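Side-chain contacts in glycolipid-binding domain-containing protein (Pseudomonas aeruginosa, PDB 2H1T), which is of unknown biochemical function but may bind glycolipids and take part in their metabolism: residues S20-R25 against L48-R53; G99-D104 against I116-L121; I103-W106 against F110-T113; Y156-E159 against A165-A168; V169-E174 against V178-G183. All coordinates share one frame; numbering follows the deposited sequence. Where two conformers were deposited one is given.

Interaction 1. Residues S20-R25 against L48-R53; sequences SWEALR and LDYRLR. With EDO (1,2-ethanediol), chain D.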
# COMPACT_ATOMS: atom_id res chain seq x y z
N SER A 20 6.01 3.02 -6.41
CA SER A 20 5.66 1.63 -6.42
C SER A 20 6.72 0.74 -5.79
O SER A 20 7.91 1.04 -5.76
CB SER A 20 5.42 1.17 -7.85
OG SER A 20 6.48 1.55 -8.69
N TRP A 21 6.25 -0.39 -5.29
CA TRP A 21 7.12 -1.44 -4.86
C TRP A 21 6.42 -2.71 -5.30
O TRP A 21 5.21 -2.92 -5.00
CB TRP A 21 7.30 -1.41 -3.34
CG TRP A 21 7.74 -2.72 -2.81
CD1 TRP A 21 9.01 -3.10 -2.51
CD2 TRP A 21 6.92 -3.87 -2.60
NE1 TRP A 21 9.04 -4.40 -2.10
CE2 TRP A 21 7.76 -4.90 -2.11
CE3 TRP A 21 5.54 -4.15 -2.79
CZ2 TRP A 21 7.28 -6.19 -1.81
CZ3 TRP A 21 5.05 -5.42 -2.51
CH2 TRP A 21 5.91 -6.42 -2.00
N GLU A 22 7.15 -3.54 -6.03
CA GLU A 22 6.57 -4.75 -6.57
C GLU A 22 7.51 -5.91 -6.23
O GLU A 22 8.73 -5.85 -6.46
CB GLU A 22 6.39 -4.63 -8.11
CG GLU A 22 5.95 -5.92 -8.75
CD GLU A 22 5.63 -5.84 -10.23
OE1 GLU A 22 6.07 -4.91 -10.87
OE2 GLU A 22 4.93 -6.74 -10.73
N ALA A 23 6.91 -6.97 -5.68
CA ALA A 23 7.60 -8.24 -5.41
C ALA A 23 6.97 -9.35 -6.24
O ALA A 23 5.77 -9.67 -6.12
CB ALA A 23 7.53 -8.58 -3.94
N LEU A 24 7.79 -9.94 -7.11
CA LEU A 24 7.28 -10.93 -8.04
C LEU A 24 7.99 -12.29 -7.88
O LEU A 24 9.21 -12.35 -7.65
CB LEU A 24 7.44 -10.39 -9.46
CG LEU A 24 7.03 -11.26 -10.65
CD1 LEU A 24 6.65 -10.31 -11.80
CD2 LEU A 24 8.17 -12.18 -11.07
N ARG A 25 7.22 -13.36 -8.03
CA ARG A 25 7.77 -14.72 -8.09
C ARG A 25 7.62 -15.26 -9.51
O ARG A 25 6.53 -15.23 -10.08
CB ARG A 25 7.06 -15.67 -7.13
CG ARG A 25 7.82 -16.97 -6.91
CD ARG A 25 7.13 -17.89 -5.90
NE ARG A 25 5.80 -18.28 -6.36
CZ ARG A 25 4.65 -17.78 -5.91
NH1 ARG A 25 4.62 -16.87 -4.94
NH2 ARG A 25 3.51 -18.22 -6.45
N LEU A 48 -2.19 -4.12 -5.94
CA LEU A 48 -2.54 -4.94 -7.09
C LEU A 48 -1.85 -6.29 -6.91
O LEU A 48 -0.64 -6.36 -6.68
CB LEU A 48 -2.02 -4.30 -8.38
CG LEU A 48 -2.27 -5.15 -9.65
CD1 LEU A 48 -3.74 -5.31 -9.89
CD2 LEU A 48 -1.64 -4.52 -10.86
N ASP A 49 -2.62 -7.35 -6.99
CA ASP A 49 -2.11 -8.73 -7.03
C ASP A 49 -2.43 -9.25 -8.41
O ASP A 49 -3.53 -9.06 -8.90
CB ASP A 49 -2.82 -9.62 -5.98
CG ASP A 49 -2.55 -9.18 -4.55
OD1 ASP A 49 -1.43 -8.79 -4.23
OD2 ASP A 49 -3.50 -9.22 -3.73
N TYR A 50 -1.46 -9.84 -9.09
CA TYR A 50 -1.76 -10.38 -10.39
C TYR A 50 -1.00 -11.64 -10.70
O TYR A 50 0.05 -11.90 -10.11
CB TYR A 50 -1.55 -9.31 -11.46
CG TYR A 50 -0.09 -8.96 -11.80
CD1 TYR A 50 0.67 -9.73 -12.71
CD2 TYR A 50 0.50 -7.79 -11.31
CE1 TYR A 50 1.99 -9.37 -13.02
CE2 TYR A 50 1.80 -7.41 -11.67
CZ TYR A 50 2.53 -8.20 -12.53
OH TYR A 50 3.82 -7.82 -12.86
N ARG A 51 -1.54 -12.41 -11.62
CA ARG A 51 -0.86 -13.60 -12.09
C ARG A 51 -0.96 -13.65 -13.60
O ARG A 51 -2.05 -13.47 -14.15
CB ARG A 51 -1.47 -14.85 -11.44
CG ARG A 51 -0.91 -16.20 -12.00
CD ARG A 51 -1.55 -17.45 -11.37
NE ARG A 51 -3.01 -17.51 -11.51
CZ ARG A 51 -3.68 -18.00 -12.56
NH1 ARG A 51 -3.04 -18.47 -13.64
NH2 ARG A 51 -5.01 -18.01 -12.53
N LEU A 52 0.18 -13.88 -14.25
CA LEU A 52 0.24 -14.08 -15.69
C LEU A 52 0.72 -15.48 -16.01
O LEU A 52 1.56 -16.04 -15.30
CB LEU A 52 1.16 -13.05 -16.37
CG LEU A 52 0.88 -11.58 -16.02
CD1 LEU A 52 1.93 -10.67 -16.71
CD2 LEU A 52 -0.57 -11.21 -16.37
N ARG A 53 0.18 -16.04 -17.09
CA ARG A 53 0.59 -17.34 -17.56
C ARG A 53 0.76 -17.24 -19.07
O ARG A 53 -0.07 -16.64 -19.76
CB ARG A 53 -0.43 -18.41 -17.17
CG ARG A 53 -0.12 -19.81 -17.70
CD ARG A 53 -1.13 -20.89 -17.24
NE ARG A 53 -2.48 -20.61 -17.74
CZ ARG A 53 -2.90 -20.88 -18.97
NH1 ARG A 53 -2.09 -21.43 -19.86
NH2 ARG A 53 -4.14 -20.58 -19.33
C1 EDO D . -4.18 -12.81 -7.62
O1 EDO D . -4.62 -12.32 -8.89
C2 EDO D . -3.28 -14.02 -7.81
O2 EDO D . -2.21 -14.05 -6.84
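In the six-stranded antiparallel sheet, Y50 of strand 45-54 reaches past the intervening strand 30-38 to meet E22 and L24 of strand 16-26. The two strands are next-but-one neighbours, with CA atoms of E22 and L48 9.1 Å apart, so the gap is bridged by side chains, chiefly the tyrosine and the glutamate. The Y50 hydroxyl OH donates to E22 OE2 over 2.6 Å, using the lone pair of OE2 on the side of its sister oxygen. The carboxylate comes at the ring obliquely, its plane turned 66° from that of the phenol; OE2 lies 3.3 Å from Y50 CE2. Torsions set up the meeting: E22 is fully extended, with CG anti to the backbone N (chi1 173°), whereas Y50 holds CG between its own N and carbonyl carbon (chi1 74°), swinging the ring over towards strand 16-26. L24 CD1 touches the same hydroxyl, 3.9 Å from Y50 OH. The carboxylate is held at both oxygens, since OE2 also bonds S33 OG and OE1 bonds S108 OG. F110 packs against both L24 and Y50. On the Y50 strand, a 1,2-ethanediol, probably from the crystallisation liquor, makes a weak bond from its O1 to the carbonyl oxygen of D49. Strand 16-26 is the outermost in its own chain's sheet, and E22-R25 pair there with an antiparallel strand of the second subunit, whose W10 packs on E22 and L24. The arrangement is a buried polar cross-link on one face of an antiparallel sheet that continues across a dimer interface.

Interaction 2. Residues G99-D104 against I116-L121; sequences GCLDID and IRRLGL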
# COMPACT_ATOMS: atom_id res chain seq x y z
N GLY A 99 -5.40 -8.70 -32.13
CA GLY A 99 -4.01 -8.44 -32.53
C GLY A 99 -3.02 -8.25 -31.40
O GLY A 99 -1.83 -8.30 -31.62
N CYS A 100 -3.49 -8.01 -30.18
CA CYS A 100 -2.56 -7.90 -29.06
C CYS A 100 -2.05 -9.27 -28.67
O CYS A 100 -2.84 -10.17 -28.42
CB CYS A 100 -3.25 -7.27 -27.83
SG CYS A 100 -3.68 -5.57 -28.06
N LEU A 101 -0.73 -9.44 -28.64
CA LEU A 101 -0.11 -10.69 -28.18
C LEU A 101 0.49 -10.60 -26.76
O LEU A 101 0.72 -11.65 -26.12
CB LEU A 101 1.04 -11.07 -29.14
CG LEU A 101 0.66 -11.25 -30.62
CD1 LEU A 101 1.88 -11.62 -31.45
CD2 LEU A 101 -0.42 -12.27 -30.76
N ASP A 102 0.81 -9.37 -26.31
CA ASP A 102 1.49 -9.12 -25.04
C ASP A 102 0.64 -8.13 -24.22
O ASP A 102 -0.09 -7.28 -24.77
CB ASP A 102 2.89 -8.55 -25.22
CG ASP A 102 3.65 -9.23 -26.31
OD1 ASP A 102 4.06 -10.42 -26.15
OD2 ASP A 102 3.80 -8.57 -27.36
N ILE A 103 0.75 -8.27 -22.91
CA ILE A 103 0.18 -7.33 -21.96
C ILE A 103 1.30 -6.39 -21.48
O ILE A 103 2.47 -6.79 -21.41
CB ILE A 103 -0.49 -8.07 -20.76
CG1 ILE A 103 -1.89 -8.52 -21.14
CG2 ILE A 103 -0.65 -7.19 -19.54
CD1 ILE A 103 -2.67 -9.19 -19.97
N ASP A 104 0.93 -5.15 -21.20
CA ASP A 104 1.80 -4.16 -20.56
C ASP A 104 1.00 -3.58 -19.40
O ASP A 104 -0.06 -2.95 -19.59
CB ASP A 104 2.20 -3.09 -21.58
CG ASP A 104 3.07 -1.98 -20.98
OD1 ASP A 104 3.32 -1.95 -19.74
OD2 ASP A 104 3.50 -1.10 -21.78
N ILE A 116 10.50 -8.89 -25.41
CA ILE A 116 11.90 -9.28 -25.49
C ILE A 116 12.04 -10.78 -25.70
O ILE A 116 12.76 -11.21 -26.57
CB ILE A 116 12.68 -8.79 -24.27
CG1 ILE A 116 12.81 -7.27 -24.35
CG2 ILE A 116 14.12 -9.36 -24.25
CD1 ILE A 116 13.12 -6.63 -23.00
N ARG A 117 11.34 -11.57 -24.89
CA ARG A 117 11.49 -13.01 -24.93
C ARG A 117 10.74 -13.58 -26.10
O ARG A 117 11.17 -14.58 -26.68
CB ARG A 117 11.02 -13.65 -23.63
CG ARG A 117 11.88 -13.37 -22.43
CD ARG A 117 13.25 -14.03 -22.58
NE ARG A 117 13.17 -15.49 -22.42
CZ ARG A 117 13.30 -16.13 -21.25
NH1 ARG A 117 13.54 -15.48 -20.13
NH2 ARG A 117 13.19 -17.45 -21.20
N ARG A 118 9.60 -12.99 -26.42
CA ARG A 118 8.78 -13.51 -27.52
C ARG A 118 9.42 -13.27 -28.91
O ARG A 118 9.43 -14.17 -29.76
CB ARG A 118 7.35 -12.93 -27.47
CG ARG A 118 6.44 -13.46 -28.56
CD ARG A 118 5.02 -12.99 -28.42
NE ARG A 118 5.01 -11.53 -28.50
CZ ARG A 118 5.10 -10.83 -29.63
NH1 ARG A 118 5.23 -11.43 -30.82
NH2 ARG A 118 5.12 -9.50 -29.57
N LEU A 119 9.95 -12.07 -29.12
CA LEU A 119 10.44 -11.65 -30.44
C LEU A 119 11.79 -12.22 -30.81
O LEU A 119 12.06 -12.41 -31.98
CB LEU A 119 10.52 -10.13 -30.55
CG LEU A 119 9.19 -9.38 -30.48
CD1 LEU A 119 9.42 -7.93 -30.15
CD2 LEU A 119 8.41 -9.53 -31.77
N GLY A 120 12.66 -12.44 -29.83
CA GLY A 120 13.97 -12.98 -30.10
C GLY A 120 14.75 -12.12 -31.09
O GLY A 120 15.33 -12.62 -32.05
N LEU A 121 14.76 -10.81 -30.86
CA LEU A 121 15.35 -9.90 -31.83
C LEU A 121 16.87 -10.04 -31.90
O LEU A 121 17.51 -10.42 -30.92
CB LEU A 121 14.99 -8.46 -31.44
CG LEU A 121 13.53 -8.02 -31.49
CD1 LEU A 121 13.40 -6.58 -30.95
CD2 LEU A 121 12.91 -8.11 -32.89
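A salt bridge between D102 and R118 carries this contact, and one leucine packs against it. R118 grips the carboxylate side-on with two nitrogens, one to each oxygen: NE donates to D102 OD1 at 2.8 Å and NH2 to D102 OD2 at 2.7 Å. Both oxygens use the lone pair facing their sister oxygen. The fork is not perfectly flat; the carboxylate and guanidinium planes lie 27° apart, and both oxygens are tilted from the guanidinium plane. The bond from NE is the straighter, at 154° against 139°. The arginine chain leaves the helix extended and then bends at chi3, which turns its NE side to the aspartate. Two bonds fix the rotation of both flat groups.

The apolar part comes from L101, whose chain crosses that of R118 at about a right angle. Its CD1 sits over one guanidinium face, towards the rim and 3.4 Å from NH1. H59 also touches R118, and I129 of strand 126-135 touches D102. The helix ends just beyond, G120 leaving helical angles with positive phi. The charge pair thus ties strand 102-106 to the crossover helix 113-119 of a beta-alpha-beta unit completed by parallel strand 126-135.

Interaction 3. Residues I103-W106 against F110-T113; sequences IDIW and FTNT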
# COMPACT_ATOMS: atom_id res chain seq x y z
N ILE A 103 0.75 -8.27 -22.91
CA ILE A 103 0.18 -7.33 -21.96
C ILE A 103 1.30 -6.39 -21.48
O ILE A 103 2.47 -6.79 -21.41
CB ILE A 103 -0.49 -8.07 -20.76
CG1 ILE A 103 -1.89 -8.52 -21.14
CG2 ILE A 103 -0.65 -7.19 -19.54
CD1 ILE A 103 -2.67 -9.19 -19.97
N ASP A 104 0.93 -5.15 -21.20
CA ASP A 104 1.80 -4.16 -20.56
C ASP A 104 1.00 -3.58 -19.40
O ASP A 104 -0.06 -2.95 -19.59
CB ASP A 104 2.20 -3.09 -21.58
CG ASP A 104 3.07 -1.98 -20.98
OD1 ASP A 104 3.32 -1.95 -19.74
OD2 ASP A 104 3.50 -1.10 -21.78
N ILE A 105 1.48 -3.82 -18.19
CA ILE A 105 0.82 -3.37 -16.95
C ILE A 105 1.63 -2.17 -16.51
O ILE A 105 2.85 -2.28 -16.40
CB ILE A 105 0.93 -4.43 -15.82
CG1 ILE A 105 0.13 -5.71 -16.13
CG2 ILE A 105 0.44 -3.83 -14.51
CD1 ILE A 105 0.67 -6.97 -15.46
N TRP A 106 0.95 -1.08 -16.18
CA TRP A 106 1.56 0.07 -15.44
C TRP A 106 1.03 -0.03 -14.01
O TRP A 106 -0.16 -0.25 -13.81
CB TRP A 106 1.15 1.44 -16.04
CG TRP A 106 1.48 2.59 -15.12
CD1 TRP A 106 0.64 3.21 -14.19
CD2 TRP A 106 2.76 3.22 -14.97
NE1 TRP A 106 1.36 4.16 -13.48
CE2 TRP A 106 2.65 4.20 -13.95
CE3 TRP A 106 4.00 3.02 -15.58
CZ2 TRP A 106 3.72 4.99 -13.55
CZ3 TRP A 106 5.08 3.82 -15.18
CH2 TRP A 106 4.92 4.79 -14.18
N PHE A 110 8.10 -5.48 -15.20
CA PHE A 110 8.06 -6.92 -15.55
C PHE A 110 7.64 -7.14 -16.99
O PHE A 110 8.29 -7.92 -17.72
CB PHE A 110 7.14 -7.74 -14.66
CG PHE A 110 7.03 -9.19 -15.07
CD1 PHE A 110 8.18 -9.97 -15.30
CD2 PHE A 110 5.82 -9.78 -15.22
CE1 PHE A 110 8.10 -11.30 -15.68
CE2 PHE A 110 5.73 -11.11 -15.61
CZ PHE A 110 6.87 -11.87 -15.84
N THR A 111 6.58 -6.45 -17.41
CA THR A 111 5.95 -6.80 -18.67
C THR A 111 6.78 -6.50 -19.92
O THR A 111 6.51 -7.05 -20.97
CB THR A 111 4.53 -6.20 -18.78
OG1 THR A 111 4.55 -4.77 -18.60
CG2 THR A 111 3.63 -6.85 -17.72
N ASN A 112 7.83 -5.70 -19.78
CA ASN A 112 8.77 -5.47 -20.89
C ASN A 112 9.48 -6.77 -21.31
O ASN A 112 9.99 -6.88 -22.42
CB ASN A 112 9.79 -4.43 -20.47
CG ASN A 112 9.19 -3.04 -20.25
OD1 ASN A 112 8.88 -2.66 -19.12
ND2 ASN A 112 8.95 -2.35 -21.32
N THR A 113 9.51 -7.74 -20.41
CA THR A 113 10.13 -9.03 -20.70
C THR A 113 9.41 -9.80 -21.80
O THR A 113 10.06 -10.47 -22.60
CB THR A 113 10.21 -9.85 -19.41
OG1 THR A 113 11.08 -9.15 -18.52
CG2 THR A 113 10.79 -11.24 -19.64
O HOH W 1 4.51 -6.21 -22.91
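The D104 carboxylate meets T111 through one oxygen, OD1, which lies 3.3 Å from T111 OG1, while OD2 has its stronger partner elsewhere, in a hydrogen bond with Q146 NE2. The rings of the two segments meet partners outside this contact: F110 packs edge-to-face with F114, and W106 meets W14 of the second subunit with ring planes at about 45°. Between the segments T111 does most of the work, and its two branches divide the labour. The backbone N of I105 donates to T111 OG1 at 3.2 Å, with an N-H...O angle of 154°. The methyl CG2 packs instead on the I105 side chain, 3.7 Å from CD1, the two side chains crossing at about a right angle. A chi1 of 56° makes this possible, placing OG1 between the threonine's own N and carbonyl carbon and leaving CG2 beside the N. T111 CB also rests 3.4 Å from I103 O. I103 O accepts a hydrogen bond from a bridging water at 2.6 Å, and the same water donates to T111 O at 2.9 Å. Side chain and water thus tie the turn to I103 and I105, two residues apart on the strand, in a largely buried setting. I105 is backed by Y50 and L52 of the other sheet. The contact folds the loop between strand 102-106 and helix 113-119 back on the strand, at the start of a beta-alpha-beta crossover.

Interaction 4. Residues Y156-E159 against A165-A168; sequences YLYE and AFKA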
# COMPACT_ATOMS: atom_id res chain seq x y z
N TYR A 156 17.60 -2.60 -24.75
CA TYR A 156 16.50 -2.44 -25.67
C TYR A 156 15.96 -1.01 -25.66
O TYR A 156 15.75 -0.43 -24.59
CB TYR A 156 15.35 -3.38 -25.26
CG TYR A 156 15.61 -4.79 -25.70
CD1 TYR A 156 16.47 -5.61 -24.97
CD2 TYR A 156 15.04 -5.30 -26.88
CE1 TYR A 156 16.76 -6.90 -25.41
CE2 TYR A 156 15.31 -6.63 -27.28
CZ TYR A 156 16.17 -7.40 -26.56
OH TYR A 156 16.47 -8.69 -26.97
N LEU A 157 15.75 -0.46 -26.86
CA LEU A 157 15.03 0.81 -27.02
C LEU A 157 13.53 0.58 -27.09
O LEU A 157 13.02 -0.09 -28.00
CB LEU A 157 15.52 1.57 -28.23
CG LEU A 157 14.88 2.93 -28.51
CD1 LEU A 157 15.29 3.95 -27.44
CD2 LEU A 157 15.24 3.36 -29.89
N TYR A 158 12.83 1.15 -26.12
CA TYR A 158 11.38 1.08 -26.05
C TYR A 158 10.84 2.42 -26.59
O TYR A 158 11.37 3.47 -26.27
CB TYR A 158 10.88 0.84 -24.59
CG TYR A 158 9.39 1.09 -24.54
CD1 TYR A 158 8.49 0.10 -24.91
CD2 TYR A 158 8.89 2.38 -24.26
CE1 TYR A 158 7.10 0.39 -24.94
CE2 TYR A 158 7.55 2.67 -24.34
CZ TYR A 158 6.66 1.67 -24.69
OH TYR A 158 5.30 1.98 -24.71
N GLU A 159 9.79 2.40 -27.39
CA GLU A 159 9.10 3.62 -27.84
C GLU A 159 7.56 3.47 -27.82
O GLU A 159 7.02 2.47 -28.29
CB GLU A 159 9.50 3.98 -29.27
CG GLU A 159 11.00 4.04 -29.52
CD GLU A 159 11.36 4.27 -30.96
OE1 GLU A 159 11.37 5.45 -31.40
OE2 GLU A 159 11.67 3.27 -31.65
N ALA A 165 5.44 10.25 -27.97
CA ALA A 165 6.87 10.21 -28.31
C ALA A 165 7.75 9.72 -27.16
O ALA A 165 8.96 9.87 -27.27
CB ALA A 165 7.37 11.57 -28.78
N PHE A 166 7.18 9.12 -26.09
CA PHE A 166 8.02 8.60 -25.01
C PHE A 166 8.98 7.51 -25.50
O PHE A 166 8.60 6.58 -26.20
CB PHE A 166 7.17 8.04 -23.86
CG PHE A 166 8.00 7.50 -22.71
CD1 PHE A 166 8.60 8.37 -21.83
CD2 PHE A 166 8.24 6.12 -22.56
CE1 PHE A 166 9.40 7.89 -20.80
CE2 PHE A 166 9.00 5.64 -21.53
CZ PHE A 166 9.59 6.54 -20.64
N LYS A 167 10.23 7.59 -25.08
CA LYS A 167 11.24 6.62 -25.45
C LYS A 167 12.12 6.36 -24.24
O LYS A 167 12.36 7.27 -23.43
CB LYS A 167 12.12 7.17 -26.60
CG LYS A 167 11.34 7.68 -27.78
CD LYS A 167 12.25 7.90 -29.01
CE LYS A 167 11.57 8.66 -30.10
NZ LYS A 167 10.43 7.92 -30.68
N ALA A 168 12.59 5.12 -24.11
CA ALA A 168 13.48 4.75 -23.04
C ALA A 168 14.41 3.63 -23.49
O ALA A 168 14.06 2.86 -24.43
CB ALA A 168 12.70 4.32 -21.79
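K167 and E159 form a salt bridge, NZ donating to OE1 at 2.7 Å on the lone pair turned away from the other oxygen. The lysine reaches it through a long extended chain that bends at its last torsion (chi4 -65°), and its CG and CD pass the glutamate CG at about 4 Å as the two chains cross at a slant. The second oxygen, E159 OE2, is held by R126, so the carboxylate is shared between two cations. Next come the backbone bonds of the hydrogen-bonded pair Y158 and A168: Y158 N to A168 O at 2.7 Å and A168 N to Y158 O at 3.0 Å. Around them run CA-H...O contacts, among them E159 CA to F166 O at 3.4 Å. L157 CD1 also approaches A168 O.

On the face opposite the salt bridge, Y158 meets F166 edge to edge, CE2 to CD2 at 3.9 Å, with the two side chains crossing at about a right angle. The Y158 hydroxyl is hydrogen-bonded to a 2-methyl-2,4-pentanediol, probably from the crystallisation liquor. The hairpin of strands 155-160 and 167-172 lies between two neighbours in the sheet: strand 142-152 flanks 155-160, where A147 touches E159, and strand 178-181 flanks 167-172, sending Y181 against Y158, F166 and A168.

Interaction 5. Residues V169-E174 against V178-G183; sequences VLLVDE and VIDYPG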
# COMPACT_ATOMS: atom_id res chain seq x y z
N VAL A 169 15.62 3.58 -22.90
CA VAL A 169 16.54 2.44 -23.06
C VAL A 169 16.53 1.58 -21.80
O VAL A 169 16.81 2.06 -20.72
CB VAL A 169 18.01 2.85 -23.26
CG1 VAL A 169 18.93 1.59 -23.13
CG2 VAL A 169 18.21 3.54 -24.60
N LEU A 170 16.16 0.31 -21.95
CA LEU A 170 16.03 -0.63 -20.84
C LEU A 170 17.28 -1.48 -20.75
O LEU A 170 17.80 -1.97 -21.77
CB LEU A 170 14.80 -1.53 -20.99
CG LEU A 170 13.48 -0.85 -21.41
CD1 LEU A 170 12.30 -1.86 -21.26
CD2 LEU A 170 13.21 0.42 -20.70
N LEU A 171 17.81 -1.59 -19.52
CA LEU A 171 18.90 -2.51 -19.25
C LEU A 171 18.25 -3.79 -18.66
O LEU A 171 17.53 -3.72 -17.66
CB LEU A 171 19.88 -1.91 -18.25
CG LEU A 171 21.06 -2.79 -17.88
CD1 LEU A 171 22.10 -2.89 -18.99
CD2 LEU A 171 21.73 -2.28 -16.59
N VAL A 172 18.50 -4.92 -19.31
CA VAL A 172 17.93 -6.19 -18.97
C VAL A 172 19.02 -7.24 -18.72
O VAL A 172 20.17 -7.09 -19.15
CB VAL A 172 16.92 -6.69 -20.04
CG1 VAL A 172 15.88 -5.60 -20.28
CG2 VAL A 172 17.60 -7.04 -21.39
N ASP A 173 18.65 -8.28 -17.99
CA ASP A 173 19.57 -9.38 -17.72
C ASP A 173 19.42 -10.43 -18.78
O ASP A 173 18.64 -10.27 -19.72
CB ASP A 173 19.37 -9.94 -16.30
CG ASP A 173 18.04 -10.62 -16.09
OD1 ASP A 173 17.35 -11.01 -17.07
OD2 ASP A 173 17.67 -10.77 -14.90
N GLU A 174 20.17 -11.51 -18.63
CA GLU A 174 20.17 -12.54 -19.64
C GLU A 174 18.87 -13.28 -19.83
O GLU A 174 18.70 -13.92 -20.86
CB GLU A 174 21.25 -13.55 -19.35
CG GLU A 174 22.62 -12.94 -19.23
CD GLU A 174 23.04 -12.79 -17.78
OE1 GLU A 174 22.34 -12.02 -17.06
OE2 GLU A 174 24.05 -13.46 -17.38
N VAL A 178 14.11 -6.79 -16.59
CA VAL A 178 14.58 -5.45 -16.43
C VAL A 178 15.42 -5.30 -15.14
O VAL A 178 14.98 -5.66 -14.01
CB VAL A 178 13.41 -4.42 -16.45
CG1 VAL A 178 13.89 -3.05 -16.07
CG2 VAL A 178 12.72 -4.37 -17.80
N ILE A 179 16.63 -4.78 -15.32
CA ILE A 179 17.46 -4.29 -14.21
C ILE A 179 17.12 -2.82 -13.93
O ILE A 179 16.70 -2.46 -12.81
CB ILE A 179 19.00 -4.48 -14.54
CG1 ILE A 179 19.29 -5.95 -14.81
CG2 ILE A 179 19.92 -4.03 -13.34
CD1 ILE A 179 20.76 -6.23 -15.23
N ASP A 180 17.34 -1.98 -14.94
CA ASP A 180 17.08 -0.54 -14.87
C ASP A 180 16.15 -0.13 -15.98
O ASP A 180 16.37 -0.42 -17.12
CB ASP A 180 18.33 0.30 -14.97
CG ASP A 180 19.25 0.13 -13.80
OD1 ASP A 180 18.74 0.01 -12.65
OD2 ASP A 180 20.48 0.13 -14.02
N TYR A 181 15.09 0.52 -15.58
CA TYR A 181 14.18 1.25 -16.46
C TYR A 181 14.48 2.70 -16.08
O TYR A 181 13.92 3.25 -15.14
CB TYR A 181 12.73 0.87 -16.19
CG TYR A 181 11.84 1.24 -17.34
CD1 TYR A 181 11.88 2.52 -17.90
CD2 TYR A 181 10.92 0.33 -17.87
CE1 TYR A 181 11.05 2.88 -18.95
CE2 TYR A 181 10.05 0.68 -18.91
CZ TYR A 181 10.15 1.95 -19.47
OH TYR A 181 9.34 2.33 -20.51
N PRO A 182 15.42 3.33 -16.78
CA PRO A 182 16.03 4.53 -16.20
C PRO A 182 15.05 5.65 -15.85
O PRO A 182 14.22 6.06 -16.67
CB PRO A 182 17.05 4.97 -17.28
CG PRO A 182 17.28 3.69 -18.12
CD PRO A 182 15.98 2.98 -18.10
N GLY A 183 15.14 6.10 -14.59
CA GLY A 183 14.29 7.17 -14.09
C GLY A 183 12.89 6.71 -13.71
O GLY A 183 12.15 7.50 -13.15
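L170 and Y181 lie side by side, pointing the same way, and the leucine presses one methyl onto the tyrosine ring. L170 CD2 stands 3.4 Å from the ring centroid and only 3° off the ring normal, a CH-pi contact centred on the face; the other methyl, CD1, lies towards the CE2 rim. With CG anti to the carbonyl carbon (chi1 -45°), the leucine presents its branch to this ring. L170 CD1 also comes within 4.3 Å of V178 CG2, and V178 in turn faces V172, CG2 to CG1 at 4.2 Å.

On the other face of the hairpin, L171 and D180 run alongside each other in the same direction, with L171 CD2 3.7 Å from D180 OD2. The I179 side chain crosses that of L171 obliquely, CB to CD2 at 4.1 Å, and its CD1 reaches on to D173 CB.

The backbone explains why two residues face one. L171 N donates to D180 O at 3.0 Å, but L171 O accepts both I179 N, at 2.7 Å, and D180 N, at 3.2 Å. This is a classic beta bulge, in which one extra residue shifts the register as the chain turns a corner at I179. D173 closes the neighbouring turn, its OD1 accepting from Q175 N and L177 N and its OD2 pairing with R187.

A doubly used carbonyl therefore fixes the corner in the backbone, while the side-chain contacts across the hairpin are chiefly apolar, including one aliphatic-to-aromatic contact between buried L170 and Y181.

Interaction 2 and interaction 3 share strand 102-106, their centres 10 Å apart; interaction 3 contacts the loop before helix 113-119 and interaction 2 the helix itself. Interaction 1 joins interaction 3 through F110, which packs 3.5 Å from L24 CD1 with its CG, and through I105 against Y50. Interactions 4 and 5 lie on consecutive hairpins of the second sheet, centres 12 Å apart, linked by a probable hydrogen bond between L170 N and Y156 O, 2.8 Å apart. I116 of interaction 2 packs on Y156 and V172. Bound 2-methyl-2,4-pentanediol lies about 3 Å from the side chain of Y158, 4 Å from Y181 and 5 Å from D104, so interactions 3, 4 and 5 may border a common pocket.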